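Local coordinates for protein salicylaldehyde dehydrogenase NahF (Pseudomonas putida, PDB 4JZ6) that probably oxidises salicylaldehyde to salicylate with NAD+ as the electron acceptor, a step of naphthalene degradation, as a member of the aldehyde dehydrogenase family, at residues A[51-56]-A[219-224]; A[90-95]-A[199-204]; A[151-156]-A[478-483]; A[380-385]-A[400-405]. All blocks are in the same frame, centred on the assembly; numbering follows the deposited sequence.

Interaction 1: A[51-56]-A[219-224]; sequences SANATV and NSSPDR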
loop_
_atom_site.group_PDB
_atom_site.type_symbol
_atom_site.label_atom_id
_atom_site.label_comp_id
_atom_site.label_asym_id
_atom_site.label_seq_id
_atom_site.Cartn_x
_atom_site.Cartn_y
_atom_site.Cartn_z
ATOM N N SER A 51 -6.965 33.979 -2.007
ATOM C CA SER A 51 -7.670 32.845 -1.414
ATOM C C SER A 51 -7.687 32.906 0.113
ATOM O O SER A 51 -6.781 33.463 0.731
ATOM C CB SER A 51 -7.051 31.525 -1.888
ATOM O OG SER A 51 -7.691 30.398 -1.301
ATOM N N ALA A 52 -8.735 32.345 0.712
ATOM C CA ALA A 52 -8.785 32.178 2.159
ATOM C C ALA A 52 -7.616 31.298 2.586
ATOM O O ALA A 52 -7.316 30.299 1.937
ATOM C CB ALA A 52 -10.104 31.553 2.575
ATOM N N ASN A 53 -6.943 31.684 3.665
ATOM C CA ASN A 53 -5.765 30.960 4.123
ATOM C C ASN A 53 -6.099 30.074 5.310
ATOM O O ASN A 53 -6.056 30.522 6.449
ATOM C CB ASN A 53 -4.654 31.943 4.497
ATOM C CG ASN A 53 -3.282 31.296 4.520
ATOM O OD1 ASN A 53 -3.115 30.137 4.128
ATOM N ND2 ASN A 53 -2.286 32.051 4.968
ATOM N N ALA A 54 -6.429 28.816 5.030
ATOM C CA ALA A 54 -6.887 27.879 6.052
ATOM C C ALA A 54 -5.922 27.754 7.220
ATOM O O ALA A 54 -4.711 27.876 7.057
ATOM C CB ALA A 54 -7.137 26.514 5.437
ATOM N N THR A 55 -6.475 27.526 8.402
ATOM C CA THR A 55 -5.669 27.231 9.575
ATOM C C THR A 55 -5.809 25.755 9.899
ATOM O O THR A 55 -6.609 25.051 9.278
ATOM C CB THR A 55 -6.127 28.025 10.801
ATOM O OG1 THR A 55 -7.473 27.658 11.132
ATOM C CG2 THR A 55 -6.049 29.517 10.528
ATOM N N VAL A 56 -5.030 25.296 10.872
ATOM C CA VAL A 56 -5.147 23.930 11.359
ATOM C C VAL A 56 -6.560 23.705 11.880
ATOM O O VAL A 56 -7.160 22.651 11.643
ATOM C CB VAL A 56 -4.126 23.651 12.472
ATOM C CG1 VAL A 56 -4.454 22.351 13.186
ATOM C CG2 VAL A 56 -2.727 23.609 11.892
ATOM N N ASN A 219 -7.245 25.202 1.202
ATOM C CA ASN A 219 -6.045 25.709 0.563
ATOM C C ASN A 219 -5.326 26.639 1.525
ATOM O O ASN A 219 -5.939 27.170 2.456
ATOM C CB ASN A 219 -6.381 26.429 -0.740
ATOM C CG ASN A 219 -5.325 26.223 -1.802
ATOM O OD1 ASN A 219 -4.149 26.033 -1.488
ATOM N ND2 ASN A 219 -5.737 26.247 -3.068
ATOM N N SER A 220 -4.027 26.824 1.320
ATOM C CA SER A 220 -3.247 27.663 2.218
ATOM C C SER A 220 -1.965 28.162 1.571
ATOM O O SER A 220 -1.543 27.669 0.525
ATOM C CB SER A 220 -2.898 26.896 3.492
ATOM O OG SER A 220 -2.078 25.773 3.196
ATOM N N SER A 221 -1.346 29.150 2.202
ATOM C CA SER A 221 -0.007 29.559 1.823
ATOM C C SER A 221 0.926 28.391 2.115
ATOM O O SER A 221 0.677 27.612 3.041
ATOM C CB SER A 221 0.409 30.802 2.610
ATOM O OG SER A 221 0.107 30.656 3.987
ATOM N N PRO A 222 2.001 28.258 1.324
ATOM C CA PRO A 222 2.896 27.102 1.458
ATOM C C PRO A 222 3.571 27.008 2.827
ATOM O O PRO A 222 4.006 25.923 3.202
ATOM C CB PRO A 222 3.940 27.336 0.357
ATOM C CG PRO A 222 3.894 28.800 0.089
ATOM C CD PRO A 222 2.460 29.196 0.285
ATOM N N ASP A 223 3.646 28.116 3.559
ATOM C CA ASP A 223 4.259 28.112 4.884
ATOM C C ASP A 223 3.397 27.341 5.885
ATOM O O ASP A 223 3.869 26.969 6.965
ATOM C CB ASP A 223 4.508 29.544 5.382
ATOM C CG ASP A 223 3.234 30.238 5.846
ATOM O OD1 ASP A 223 2.434 30.646 4.980
ATOM O OD2 ASP A 223 3.033 30.389 7.074
ATOM N N ARG A 224 2.140 27.099 5.510
ATOM C CA ARG A 224 1.182 26.428 6.386
ATOM C C ARG A 224 0.939 24.983 5.978
ATOM O O ARG A 224 0.512 24.177 6.802
ATOM C CB ARG A 224 -0.157 27.173 6.397
ATOM C CG ARG A 224 -0.102 28.581 6.963
ATOM C CD ARG A 224 -1.502 29.143 7.152
ATOM N NE ARG A 224 -1.480 30.486 7.727
ATOM C CZ ARG A 224 -2.562 31.151 8.123
ATOM N NH1 ARG A 224 -3.763 30.596 8.011
ATOM N NH2 ARG A 224 -2.442 32.370 8.635
#

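Interaction 2: A[90-95]-A[199-204]; sequences DVMESK and ALITQC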
loop_
_atom_site.group_PDB
_atom_site.type_symbol
_atom_site.label_atom_id
_atom_site.label_comp_id
_atom_site.label_asym_id
_atom_site.label_seq_id
_atom_site.Cartn_x
_atom_site.Cartn_y
_atom_site.Cartn_z
ATOM N N ASP A 90 -20.868 16.440 -16.378
ATOM C CA ASP A 90 -21.674 17.356 -17.183
ATOM C C ASP A 90 -21.424 18.802 -16.772
ATOM O O ASP A 90 -21.259 19.685 -17.621
ATOM C CB ASP A 90 -23.164 17.046 -17.028
ATOM C CG ASP A 90 -23.565 15.737 -17.679
ATOM O OD1 ASP A 90 -22.837 15.269 -18.580
ATOM O OD2 ASP A 90 -24.622 15.190 -17.295
ATOM N N VAL A 91 -21.390 19.029 -15.460
ATOM C CA VAL A 91 -21.214 20.370 -14.906
ATOM C C VAL A 91 -19.824 20.936 -15.199
ATOM O O VAL A 91 -19.683 22.121 -15.513
ATOM C CB VAL A 91 -21.502 20.397 -13.389
ATOM C CG1 VAL A 91 -21.139 21.747 -12.788
ATOM C CG2 VAL A 91 -22.955 20.083 -13.134
ATOM N N MET A 92 -18.801 20.092 -15.107
ATOM C CA MET A 92 -17.451 20.532 -15.435
ATOM C C MET A 92 -17.336 20.942 -16.906
ATOM O O MET A 92 -16.693 21.940 -17.235
ATOM C CB MET A 92 -16.426 19.448 -15.116
ATOM C CG MET A 92 -16.380 19.034 -13.663
ATOM S SD MET A 92 -14.833 18.184 -13.296
ATOM C CE MET A 92 -13.688 19.562 -13.370
ATOM N N GLU A 93 -17.957 20.172 -17.794
ATOM C CA GLU A 93 -17.899 20.485 -19.217
ATOM C C GLU A 93 -18.660 21.775 -19.515
ATOM O O GLU A 93 -18.317 22.513 -20.438
ATOM C CB GLU A 93 -18.428 19.317 -20.056
ATOM C CG GLU A 93 -17.539 18.079 -19.981
ATOM C CD GLU A 93 -18.110 16.882 -20.724
ATOM O OE1 GLU A 93 -19.323 16.883 -21.022
ATOM O OE2 GLU A 93 -17.344 15.935 -21.007
ATOM N N SER A 94 -19.681 22.057 -18.712
ATOM C CA SER A 94 -20.471 23.268 -18.905
ATOM C C SER A 94 -19.684 24.508 -18.497
ATOM O O SER A 94 -20.060 25.626 -18.838
ATOM C CB SER A 94 -21.796 23.196 -18.136
ATOM O OG SER A 94 -21.603 23.306 -16.736
ATOM N N LYS A 95 -18.590 24.308 -17.772
ATOM C CA LYS A 95 -17.780 25.420 -17.295
ATOM C C LYS A 95 -16.419 25.487 -17.993
ATOM O O LYS A 95 -15.495 26.143 -17.506
ATOM C CB LYS A 95 -17.610 25.335 -15.775
ATOM C CG LYS A 95 -18.874 25.686 -14.998
ATOM C CD LYS A 95 -18.639 25.657 -13.489
ATOM C CE LYS A 95 -19.721 26.425 -12.741
ATOM N NZ LYS A 95 -21.090 26.007 -13.138
ATOM N N ALA A 199 -10.876 25.646 -6.376
ATOM C CA ALA A 199 -12.154 26.083 -5.843
ATOM C C ALA A 199 -13.228 25.813 -6.896
ATOM O O ALA A 199 -14.323 25.347 -6.575
ATOM C CB ALA A 199 -12.108 27.546 -5.482
ATOM N N LEU A 200 -12.894 26.091 -8.157
ATOM C CA LEU A 200 -13.829 25.889 -9.256
ATOM C C LEU A 200 -14.260 24.432 -9.397
ATOM O O LEU A 200 -15.453 24.139 -9.516
ATOM C CB LEU A 200 -13.245 26.391 -10.579
ATOM C CG LEU A 200 -14.234 26.303 -11.749
ATOM C CD1 LEU A 200 -15.519 27.042 -11.410
ATOM C CD2 LEU A 200 -13.627 26.833 -13.035
ATOM N N ILE A 201 -13.295 23.518 -9.387
ATOM C CA ILE A 201 -13.621 22.106 -9.518
ATOM C C ILE A 201 -14.512 21.696 -8.353
ATOM O O ILE A 201 -15.466 20.941 -8.526
ATOM C CB ILE A 201 -12.353 21.199 -9.643
ATOM C CG1 ILE A 201 -12.746 19.761 -9.980
ATOM C CG2 ILE A 201 -11.521 21.218 -8.380
ATOM C CD1 ILE A 201 -11.579 18.874 -10.311
ATOM N N THR A 202 -14.219 22.237 -7.176
ATOM C CA THR A 202 -15.051 22.003 -6.008
ATOM C C THR A 202 -16.470 22.489 -6.277
ATOM O O THR A 202 -17.439 21.769 -6.030
ATOM C CB THR A 202 -14.506 22.730 -4.766
ATOM O OG1 THR A 202 -13.157 22.317 -4.522
ATOM C CG2 THR A 202 -15.366 22.423 -3.539
ATOM N N GLN A 203 -16.581 23.709 -6.793
ATOM C CA GLN A 203 -17.882 24.291 -7.093
ATOM C C GLN A 203 -18.685 23.386 -8.023
ATOM O O GLN A 203 -19.889 23.197 -7.840
ATOM C CB GLN A 203 -17.727 25.682 -7.707
ATOM C CG GLN A 203 -19.053 26.381 -7.941
ATOM C CD GLN A 203 -18.908 27.641 -8.761
ATOM O OE1 GLN A 203 -17.802 28.155 -8.940
ATOM N NE2 GLN A 203 -20.023 28.145 -9.273
ATOM N N CYS A 204 -18.011 22.816 -9.014
ATOM C CA CYS A 204 -18.664 21.900 -9.932
ATOM C C CYS A 204 -19.296 20.736 -9.182
ATOM O O CYS A 204 -20.458 20.395 -9.407
ATOM C CB CYS A 204 -17.668 21.389 -10.963
ATOM S SG CYS A 204 -17.277 22.614 -12.211
#

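Interaction 3: A[151-156]-A[478-483]; sequences TLRQPV and AVIDEF. With EDO (1,2-ethanediol), chain H; EDO (1,2-ethanediol), chain K.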
loop_
_atom_site.group_PDB
_atom_site.type_symbol
_atom_site.label_atom_id
_atom_site.label_comp_id
_atom_site.label_asym_id
_atom_site.label_seq_id
_atom_site.Cartn_x
_atom_site.Cartn_y
_atom_site.Cartn_z
ATOM N N THR A 151 -15.749 -12.185 -0.031
ATOM C CA THR A 151 -15.107 -10.910 0.241
ATOM C C THR A 151 -16.059 -9.778 -0.085
ATOM O O THR A 151 -16.844 -9.869 -1.027
ATOM C CB THR A 151 -13.854 -10.708 -0.593
ATOM O OG1 THR A 151 -14.191 -10.800 -1.983
ATOM C CG2 THR A 151 -12.823 -11.758 -0.244
ATOM N N LEU A 152 -15.989 -8.714 0.705
ATOM C CA LEU A 152 -16.792 -7.528 0.454
ATOM C C LEU A 152 -15.868 -6.340 0.239
ATOM O O LEU A 152 -14.814 -6.242 0.877
ATOM C CB LEU A 152 -17.721 -7.241 1.636
ATOM C CG LEU A 152 -18.717 -8.318 2.068
ATOM C CD1 LEU A 152 -19.601 -7.803 3.200
ATOM C CD2 LEU A 152 -19.561 -8.752 0.891
ATOM N N ARG A 153 -16.250 -5.450 -0.672
ATOM C CA ARG A 153 -15.559 -4.173 -0.801
ATOM C C ARG A 153 -16.456 -3.042 -0.324
ATOM O O ARG A 153 -17.472 -2.733 -0.944
ATOM C CB ARG A 153 -15.069 -3.950 -2.226
ATOM C CG ARG A 153 -13.925 -4.879 -2.596
ATOM C CD ARG A 153 -13.175 -4.385 -3.807
ATOM N NE ARG A 153 -11.981 -5.183 -4.057
ATOM C CZ ARG A 153 -10.812 -4.980 -3.458
ATOM N NH1 ARG A 153 -10.673 -4.002 -2.560
ATOM N NH2 ARG A 153 -9.780 -5.759 -3.754
ATOM N N GLN A 154 -16.072 -2.444 0.801
ATOM C CA GLN A 154 -16.890 -1.445 1.485
ATOM C C GLN A 154 -16.167 -0.107 1.528
ATOM O O GLN A 154 -14.978 -0.039 1.216
ATOM C CB GLN A 154 -17.180 -1.915 2.909
ATOM C CG GLN A 154 -17.953 -3.214 2.992
ATOM C CD GLN A 154 -18.132 -3.663 4.428
ATOM O OE1 GLN A 154 -17.153 -3.946 5.123
ATOM N NE2 GLN A 154 -19.385 -3.704 4.893
ATOM N N PRO A 155 -16.880 0.969 1.903
ATOM C CA PRO A 155 -16.199 2.269 1.991
ATOM C C PRO A 155 -15.185 2.294 3.131
ATOM O O PRO A 155 -15.303 1.504 4.070
ATOM C CB PRO A 155 -17.342 3.246 2.288
ATOM C CG PRO A 155 -18.571 2.560 1.790
ATOM C CD PRO A 155 -18.344 1.103 2.042
ATOM N N VAL A 156 -14.221 3.205 3.054
ATOM C CA VAL A 156 -13.169 3.308 4.057
ATOM C C VAL A 156 -13.502 4.342 5.129
ATOM O O VAL A 156 -13.443 4.057 6.324
ATOM C CB VAL A 156 -11.822 3.684 3.397
ATOM C CG1 VAL A 156 -10.764 3.958 4.448
ATOM C CG2 VAL A 156 -11.373 2.584 2.445
ATOM N N ALA A 478 -7.657 -0.834 -10.710
ATOM C CA ALA A 478 -6.744 -0.868 -9.564
ATOM C C ALA A 478 -7.028 0.203 -8.508
ATOM O O ALA A 478 -6.684 0.043 -7.337
ATOM C CB ALA A 478 -5.308 -0.767 -10.033
ATOM N N VAL A 479 -7.648 1.297 -8.925
ATOM C CA VAL A 479 -7.889 2.405 -8.022
ATOM C C VAL A 479 -8.917 2.016 -6.950
ATOM O O VAL A 479 -8.963 2.612 -5.871
ATOM C CB VAL A 479 -8.338 3.661 -8.802
ATOM C CG1 VAL A 479 -9.738 3.471 -9.362
ATOM C CG2 VAL A 479 -8.279 4.899 -7.916
ATOM N N ILE A 480 -9.728 1.003 -7.239
ATOM C CA ILE A 480 -10.797 0.599 -6.325
ATOM C C ILE A 480 -10.268 0.118 -4.980
ATOM O O ILE A 480 -10.778 0.498 -3.931
ATOM C CB ILE A 480 -11.680 -0.497 -6.942
ATOM C CG1 ILE A 480 -12.395 0.047 -8.181
ATOM C CG2 ILE A 480 -12.698 -1.005 -5.927
ATOM C CD1 ILE A 480 -13.177 -1.001 -8.939
ATOM N N ASP A 481 -9.233 -0.708 -5.016
ATOM C CA ASP A 481 -8.637 -1.217 -3.794
ATOM C C ASP A 481 -8.070 -0.090 -2.938
ATOM O O ASP A 481 -7.930 -0.226 -1.723
ATOM C CB ASP A 481 -7.538 -2.222 -4.122
ATOM C CG ASP A 481 -6.863 -2.766 -2.881
ATOM O OD1 ASP A 481 -7.413 -3.706 -2.266
ATOM O OD2 ASP A 481 -5.785 -2.245 -2.512
ATOM N N GLU A 482 -7.743 1.026 -3.573
ATOM C CA GLU A 482 -7.159 2.152 -2.859
ATOM C C GLU A 482 -8.158 2.807 -1.920
ATOM O O GLU A 482 -7.780 3.369 -0.893
ATOM C CB GLU A 482 -6.635 3.186 -3.846
ATOM C CG GLU A 482 -5.633 2.629 -4.810
ATOM C CD GLU A 482 -4.296 2.379 -4.154
ATOM O OE1 GLU A 482 -4.126 2.789 -2.982
ATOM O OE2 GLU A 482 -3.416 1.780 -4.814
ATOM N N PHE A 483 -9.435 2.734 -2.273
ATOM C CA PHE A 483 -10.458 3.438 -1.512
ATOM C C PHE A 483 -11.576 2.511 -1.065
ATOM O O PHE A 483 -12.728 2.928 -0.949
ATOM C CB PHE A 483 -11.017 4.604 -2.324
ATOM C CG PHE A 483 -9.959 5.537 -2.837
ATOM C CD1 PHE A 483 -9.153 6.243 -1.955
ATOM C CD2 PHE A 483 -9.766 5.706 -4.201
ATOM C CE1 PHE A 483 -8.175 7.098 -2.424
ATOM C CE2 PHE A 483 -8.789 6.565 -4.679
ATOM C CZ PHE A 483 -7.992 7.260 -3.790
HETATM C C1 EDO H . -17.132 0.204 6.983
HETATM O O1 EDO H . -17.774 0.224 5.702
HETATM C C2 EDO H . -16.929 -1.236 7.452
HETATM O O2 EDO H . -15.930 -1.886 6.655
HETATM C C1 EDO K . -5.921 -3.814 1.911
HETATM O O1 EDO K . -5.113 -2.832 2.581
HETATM C C2 EDO K . -5.227 -4.290 0.636
HETATM O O2 EDO K . -6.145 -4.994 -0.214
HETATM O O HOH W 1 -7.498 -6.530 -3.561
#

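Interaction 4: A[380-385]-A[400-405]; sequences ATILDH and PITVVI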
loop_
_atom_site.group_PDB
_atom_site.type_symbol
_atom_site.label_atom_id
_atom_site.label_comp_id
_atom_site.label_asym_id
_atom_site.label_seq_id
_atom_site.Cartn_x
_atom_site.Cartn_y
_atom_site.Cartn_z
ATOM N N ALA A 380 12.750 26.672 -24.983
ATOM C CA ALA A 380 12.831 25.223 -25.098
ATOM C C ALA A 380 14.295 24.820 -25.236
ATOM O O ALA A 380 14.998 25.294 -26.127
ATOM C CB ALA A 380 12.028 24.734 -26.283
ATOM N N THR A 381 14.750 23.954 -24.338
ATOM C CA THR A 381 16.165 23.622 -24.245
ATOM C C THR A 381 16.416 22.111 -24.319
ATOM O O THR A 381 15.739 21.330 -23.657
ATOM C CB THR A 381 16.763 24.184 -22.935
ATOM O OG1 THR A 381 16.527 25.597 -22.864
ATOM C CG2 THR A 381 18.256 23.931 -22.863
ATOM N N ILE A 382 17.386 21.709 -25.135
ATOM C CA ILE A 382 17.806 20.311 -25.210
ATOM C C ILE A 382 19.310 20.194 -24.953
ATOM O O ILE A 382 20.112 20.888 -25.585
ATOM C CB ILE A 382 17.502 19.687 -26.589
ATOM C CG1 ILE A 382 16.031 19.860 -26.962
ATOM C CG2 ILE A 382 17.866 18.220 -26.598
ATOM C CD1 ILE A 382 15.731 19.487 -28.393
ATOM N N LEU A 383 19.688 19.325 -24.018
ATOM C CA LEU A 383 21.097 19.056 -23.744
ATOM C C LEU A 383 21.467 17.685 -24.303
ATOM O O LEU A 383 20.741 16.704 -24.103
ATOM C CB LEU A 383 21.389 19.123 -22.242
ATOM C CG LEU A 383 21.035 20.434 -21.534
ATOM C CD1 LEU A 383 21.349 20.364 -20.050
ATOM C CD2 LEU A 383 21.783 21.568 -22.170
ATOM N N ASP A 384 22.590 17.627 -25.017
ATOM C CA ASP A 384 23.063 16.388 -25.625
ATOM C C ASP A 384 24.335 15.907 -24.928
ATOM O O ASP A 384 25.017 16.691 -24.262
ATOM C CB ASP A 384 23.347 16.605 -27.112
ATOM C CG ASP A 384 23.490 15.300 -27.881
ATOM O OD1 ASP A 384 23.499 14.221 -27.247
ATOM O OD2 ASP A 384 23.605 15.357 -29.124
ATOM N N HIS A 385 24.654 14.624 -25.103
ATOM C CA HIS A 385 25.818 14.005 -24.468
ATOM C C HIS A 385 25.790 14.170 -22.955
ATOM O O HIS A 385 26.789 14.548 -22.340
ATOM C CB HIS A 385 27.122 14.567 -25.029
ATOM C CG HIS A 385 27.190 14.554 -26.520
ATOM N ND1 HIS A 385 27.418 13.407 -27.246
ATOM C CD2 HIS A 385 27.064 15.556 -27.427
ATOM C CE1 HIS A 385 27.427 13.697 -28.534
ATOM N NE2 HIS A 385 27.217 14.994 -28.672
ATOM N N PRO A 400 10.722 23.335 -19.445
ATOM C CA PRO A 400 10.880 23.128 -20.889
ATOM C C PRO A 400 12.335 22.813 -21.248
ATOM O O PRO A 400 12.942 23.470 -22.101
ATOM C CB PRO A 400 10.471 24.479 -21.476
ATOM C CG PRO A 400 10.830 25.465 -20.415
ATOM C CD PRO A 400 10.536 24.760 -19.111
ATOM N N ILE A 401 12.886 21.810 -20.574
ATOM C CA ILE A 401 14.234 21.337 -20.840
ATOM C C ILE A 401 14.204 19.813 -20.806
ATOM O O ILE A 401 13.387 19.224 -20.097
ATOM C CB ILE A 401 15.247 21.893 -19.810
ATOM C CG1 ILE A 401 16.674 21.467 -20.162
ATOM C CG2 ILE A 401 14.880 21.464 -18.404
ATOM C CD1 ILE A 401 17.734 22.009 -19.220
ATOM N N THR A 402 15.067 19.182 -21.597
ATOM C CA THR A 402 15.153 17.729 -21.634
ATOM C C THR A 402 16.556 17.290 -22.076
ATOM O O THR A 402 17.282 18.057 -22.722
ATOM C CB THR A 402 14.058 17.128 -22.544
ATOM O OG1 THR A 402 13.889 15.738 -22.243
ATOM C CG2 THR A 402 14.409 17.304 -24.017
ATOM N N VAL A 403 16.939 16.064 -21.711
ATOM C CA VAL A 403 18.302 15.589 -21.954
ATOM C C VAL A 403 18.395 14.364 -22.867
ATOM O O VAL A 403 17.527 13.486 -22.855
ATOM C CB VAL A 403 19.051 15.285 -20.635
ATOM C CG1 VAL A 403 19.060 16.508 -19.739
ATOM C CG2 VAL A 403 18.431 14.099 -19.920
ATOM N N VAL A 404 19.461 14.325 -23.661
ATOM C CA VAL A 404 19.736 13.193 -24.533
ATOM C C VAL A 404 20.877 12.353 -23.971
ATOM O O VAL A 404 21.985 12.852 -23.766
ATOM C CB VAL A 404 20.121 13.647 -25.953
ATOM C CG1 VAL A 404 20.126 12.470 -26.899
ATOM C CG2 VAL A 404 19.164 14.711 -26.446
ATOM N N ILE A 405 20.598 11.079 -23.708
ATOM C CA ILE A 405 21.649 10.142 -23.336
ATOM C C ILE A 405 21.840 9.144 -24.466
ATOM O O ILE A 405 20.906 8.444 -24.854
ATOM C CB ILE A 405 21.311 9.379 -22.051
ATOM C CG1 ILE A 405 20.898 10.356 -20.947
ATOM C CG2 ILE A 405 22.504 8.549 -21.619
ATOM C CD1 ILE A 405 20.207 9.696 -19.777
#

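Interaction 1: A[51-56]-A[219-224]
Just beyond S51 and A52 of strand 47-52, in the N-terminal four-stranded sheet, N53 and A54 are held by the loop joining strand 215-218 to helix 225-233. The amide of N53, carried into the loop by a CG anti to the backbone N (chi1 -160°), uses both its polar atoms: S221 N donates to OD1 at 2.8 Å, from above the carbonyl plane, while ND2 donates to S221 OG at 2.9 Å. The same amide stacks on the guanidinium of R224, the planes 16° apart and ND2 over the centre of one face. Replacing N53 with a leucine would probably leave S221 N without its acceptor and take away the flat amide against which R224 lies. A54 N donates to N219 O at 3.1 Å, and R224 NH1 meets A54 O at 3.0 Å, with A54 O in the guanidinium plane but the donor well above the carbonyl plane. R224 also forms a salt bridge to D33. T55, the N-cap of helix 56-73, bonds through OG1 to S32 and D58. F37 of strand 36-40 packs on N53, N219 and S221, tying the loop to the edge of the sheet.

Interaction 2: A[90-95]-A[199-204]
C204 sits at the centre of a helix-helix contact, its CB and SG met by V91 and M92 of helix 78-94 and by K95 just after it, the N-cap of helix 96-107. The two short helical segments run at 132° to one another with their axes 9.6 Å apart at closest approach. The buried part, made by M92, I201 and C204, is tight and apolar. M92 CG lies 3.8 Å from C204 CB, and the methionine chain then bends at chi3 (71°), which carries its CE to I201 CG1 at 3.5 Å; the two side chains meet at a slant. F99 of helix 96-107 touches M92, L200 and C204, and S121 and F125 of helix 111-130 pack on M92, closing this part in. At its border the partly exposed V91 brings CG1 against C204 CB at 3.9 Å, the same methyl also resting near C204 O.

K95 still packs closely through its middle, CD lying 3.6 Å from C204 SG and 4.0 Å from L200 CD1. The looser, more exposed side begins beyond CD, where the chain bends at chi4 (51°). There K95 CE passes Q203 NE2 at 3.9 Å, the two side chains crossing at about a right angle, and both polar ends turn to E207 of helix 195-208: K95 NZ by a salt bridge, Q203 NE2 by a hydrogen bond.

Between the two segments, then, methyl and methylene groups and the C204 sulfur meet in van der Waals contact, whereas the lysine charge is spent on E207, which probably fixes the direction of its outer end.

Interaction 3: A[151-156]-A[478-483]
R153 and D481 form the polar link between strand 148-154 and the short, weakly bonded helical turn 479-482. The guanidinium approaches with its edge: NH1 donates to D481 OD1 at 3.3 Å, the oxygen lying near the guanidinium plane and being met on its anti side, while NH2 makes a weak second bond to the same oxygen at 3.5 Å. Both nitrogens turn to OD1 alone, the guanidinium and carboxylate planes standing 83° apart, so this fairly long salt bridge is not a two-oxygen bidentate pair. R153 NH1 also donates to T484 OG1. D481 OD1 accepts from a water at 3.1 Å and from O2 of an ethanediol, probably from the crystallisation liquor, at 2.7 Å; OD2 forms a salt bridge with R263, which contributes to a salicylaldehyde pocket. D481 thus stands between two arginines, an environment that would be expected to favour its charged form.

R153 CD lies 4.0 Å from I480 CG2. Further along, V156 CG2 rests on the backbone of F483, and N184 serves both residues: its OD1 accepts from V156 N and its ND2 donates to F483 O. Q154 OE1 accepts from K487 NZ and from O2 of a second ethanediol, whose O1 donates to P155 O; Q154 NE2 is hydrogen-bonded to M441 O of the second subunit.

Strand 148-154 pairs antiparallel with strand 485-491, which follows the helical turn closely in the chain. L486 of that strand packs on R153, and F483 rests on Y178 and P179 of helix 170-181.

Interaction 4: A[380-385]-A[400-405]
T402 O is gripped from the neighbouring strand by L383 N at 3.0 Å, in a bond nearly straight at the hydrogen (167°), and by a CA-H...O contact from I382 CA at 3.4 Å. It belongs to a parallel ladder in which segments 380-385 and 400-405 exchange four backbone hydrogen bonds: T381 N to P400 O, T402 N to T381 O, L383 N to T402 O, and V404 N to L383 O, the last the shortest at 2.7 Å.

Side chains pack on both faces. On one, T381, L383, I401 and V403 come together: I401 CG1 points anti to its own N (chi1 -176°) and runs alongside T381, 3.9 Å from T381 CB, and, with the chain extended, I401 CD1 comes to 4.1 Å from L383 CD1. An alanine at I401 is likely to open a gap beside T381 and leave the tip of L383 without this neighbour. On the other face, I382 CG2 touches V404 CG2 at 3.7 Å, the two side chains lying askew.

Strand 381-384 lies between strand 366-369, to which I382 and D384 bond through their backbones, and strand 401-407, which in turn pairs with strand 306-310 through V403. F321 and T325 of helix 311-327 pack against I382, placing this pair of strands inside the seven-stranded mixed sheet with a helix over the I382 face.

How the interactions relate
The four contacts lie well apart, their centres 22 to 42 Å from one another, and no two touch. Interaction 2, which packs two helices together, is nested along the chain inside the loop closed by interaction 1, with nearest atoms about 6 Å apart; its helix 195-208 leads into strand 215-218, whose following loop supplies one side of interaction 1 and meets the N-terminal sheet there. Interaction 3 alternates with both in sequence, tying the three-stranded sheet near the second subunit to turn 479-482. It encloses interaction 4, which lies across the chain's centre and pairs two strands inside the seven-stranded sheet.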